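Local atomic coordinates of hydrogenase 3 maturation protease (Escherichia coli, PDB entry 2E85), a protein that cleaves a C-terminal peptide from the precursor of HycE, the large subunit of hydrogenase 3, as a step in that enzyme's maturation. Residues T5-C10 with V38-G43. The protein carries 1 engineered substitution. Residues are numbered along the deposited sequence; the frame is centred on the assembly and turned at random.
Sequences TDVLLC and VVIDGG. With CA (calcium ion), chain E.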
loop_
_atom_site.group_PDB
_atom_site.type_symbol
_atom_site.label_atom_id
_atom_site.label_comp_id
_atom_site.label_asym_id
_atom_site.label_seq_id
_atom_site.Cartn_x
_atom_site.Cartn_y
_atom_site.Cartn_z
ATOM N N THR B 5 4.835 -4.272 23.057
ATOM C CA THR B 5 6.157 -3.892 22.597
ATOM C C THR B 5 6.391 -4.493 21.204
ATOM O O THR B 5 6.505 -3.768 20.227
ATOM C CB THR B 5 7.265 -4.349 23.586
ATOM O OG1 THR B 5 7.079 -5.736 23.928
ATOM C CG2 THR B 5 7.178 -3.525 24.855
ATOM N N ASP B 6 6.454 -5.813 21.145
ATOM C CA ASP B 6 6.777 -6.519 19.930
ATOM C C ASP B 6 5.528 -6.961 19.193
ATOM O O ASP B 6 4.593 -7.453 19.811
ATOM C CB ASP B 6 7.622 -7.734 20.300
ATOM C CG ASP B 6 8.957 -7.357 20.872
ATOM O OD1 ASP B 6 9.478 -6.307 20.491
ATOM O OD2 ASP B 6 9.495 -8.136 21.682
ATOM N N VAL B 7 5.541 -6.832 17.876
ATOM C CA VAL B 7 4.437 -7.352 17.043
ATOM C C VAL B 7 5.045 -8.208 15.942
ATOM O O VAL B 7 6.064 -7.835 15.378
ATOM C CB VAL B 7 3.596 -6.192 16.447
ATOM C CG1 VAL B 7 2.519 -6.725 15.503
ATOM C CG2 VAL B 7 2.929 -5.389 17.596
ATOM N N LEU B 8 4.388 -9.333 15.656
ATOM C CA LEU B 8 4.822 -10.269 14.619
ATOM C C LEU B 8 3.711 -10.360 13.594
ATOM O O LEU B 8 2.587 -10.768 13.915
ATOM C CB LEU B 8 5.103 -11.640 15.244
ATOM C CG LEU B 8 5.291 -12.838 14.289
ATOM C CD1 LEU B 8 6.414 -12.576 13.300
ATOM C CD2 LEU B 8 5.463 -14.166 15.035
ATOM N N LEU B 9 4.010 -9.951 12.363
ATOM C CA LEU B 9 3.005 -10.019 11.270
ATOM C C LEU B 9 3.372 -11.216 10.434
ATOM O O LEU B 9 4.469 -11.273 9.886
ATOM C CB LEU B 9 3.011 -8.750 10.416
ATOM C CG LEU B 9 2.126 -8.824 9.144
ATOM C CD1 LEU B 9 0.619 -8.966 9.503
ATOM C CD2 LEU B 9 2.326 -7.658 8.213
ATOM N N CYS B 10 2.461 -12.189 10.363
ATOM C CA CYS B 10 2.728 -13.406 9.585
ATOM C C CYS B 10 1.957 -13.297 8.289
ATOM O O CYS B 10 0.732 -13.225 8.339
ATOM C CB CYS B 10 2.228 -14.656 10.291
ATOM S SG CYS B 10 3.206 -15.069 11.773
ATOM N N VAL B 38 2.890 -9.900 20.009
ATOM C CA VAL B 38 1.499 -9.945 19.556
ATOM C C VAL B 38 1.528 -10.419 18.101
ATOM O O VAL B 38 2.146 -9.783 17.257
ATOM C CB VAL B 38 0.793 -8.566 19.683
ATOM C CG1 VAL B 38 -0.640 -8.658 19.178
ATOM C CG2 VAL B 38 0.796 -8.108 21.096
ATOM N N VAL B 39 0.847 -11.528 17.820
ATOM C CA VAL B 39 1.004 -12.188 16.520
ATOM C C VAL B 39 -0.226 -11.938 15.656
ATOM O O VAL B 39 -1.351 -12.331 16.019
ATOM C CB VAL B 39 1.276 -13.704 16.683
ATOM C CG1 VAL B 39 1.426 -14.373 15.299
ATOM C CG2 VAL B 39 2.521 -13.921 17.550
ATOM N N ILE B 40 -0.025 -11.287 14.516
ATOM C CA ILE B 40 -1.123 -11.024 13.569
ATOM C C ILE B 40 -1.068 -12.081 12.462
ATOM O O ILE B 40 -0.075 -12.207 11.786
ATOM C CB ILE B 40 -1.023 -9.616 12.965
ATOM C CG1 ILE B 40 -1.275 -8.568 14.058
ATOM C CG2 ILE B 40 -2.050 -9.436 11.853
ATOM C CD1 ILE B 40 -0.184 -8.431 15.108
ATOM N N ASP B 41 -2.147 -12.840 12.322
ATOM C CA ASP B 41 -2.285 -13.824 11.241
ATOM C C ASP B 41 -2.770 -13.075 10.014
ATOM O O ASP B 41 -3.967 -13.062 9.714
ATOM C CB ASP B 41 -3.311 -14.864 11.729
ATOM C CG ASP B 41 -3.252 -16.178 10.985
ATOM O OD1 ASP B 41 -2.429 -16.350 10.059
ATOM O OD2 ASP B 41 -4.065 -17.072 11.366
ATOM N N GLY B 42 -1.822 -12.492 9.265
ATOM C CA GLY B 42 -2.115 -11.518 8.227
ATOM C C GLY B 42 -2.713 -12.056 6.941
ATOM O O GLY B 42 -3.267 -11.285 6.174
ATOM N N GLY B 43 -2.598 -13.354 6.680
ATOM C CA GLY B 43 -3.117 -13.893 5.423
ATOM C C GLY B 43 -2.364 -13.367 4.201
ATOM O O GLY B 43 -1.190 -13.006 4.277
HETATM CA CA CA E . -4.106 -9.196 5.699
HETATM O O HOH W 1 -0.918 -15.368 7.906
HETATM O O HOH W 2 -6.209 -10.056 6.725
HETATM O O HOH W 3 -5.111 -10.388 3.788
#
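Ile40, paired with Leu9, also reaches back to Val7 on the same face of two parallel strands. Its CG1 lies beside the backbone N (chi1 -67°), and chi2 of 70° then brings CD1 to Val7 CG1, a tight 3.2 Å approach, while CG2 meets Leu9 CD1 at 3.6 Å. Isoleucine suits this place because its short CG2 branch serves Leu9 and its longer one, ending in CD1, Val7. On the opposite face Val39 divides its methyls likewise: CG2 packs alongside Leu8 CD2 at 3.9 Å, and CG1 faces the sulfur of Cys10. An alanine in place of Val39 would probably leave Leu8 CD2 and Cys10 SG without their methyl neighbours and open a gap beside them. Between the two faces runs the parallel hydrogen-bond pattern, in which Ile40 N gives to Leu8 O (2.7 Å) and Ile40 O takes Cys10 N, both nearly straight. The strands belong to a right-handed beta-alpha-beta crossover, with helix 21-31 over the Leu8, Cys10 and Val39 face and helix 50-56 against Val7 and Ile40; strand 60-66 flanks 6-11 on its far side, where Arg60 forms a salt bridge with Asp6. Towards the C-terminal end the pairing bends at Asp41, centre of an inverse gamma turn, and Gly42 N reaches Cys10 O at 2.8 Å with an N-H...O angle of only 137°. A CB built on Gly42 would clash with Leu9 CD1 and Cys10 O, consistent with a glycine here. One water links Cys10 O, Asp41 OD1 and Gly43 N, while Gly42 O binds calcium at 2.3 Å in a site completed by Ala45, Asn48, Asp49 and waters.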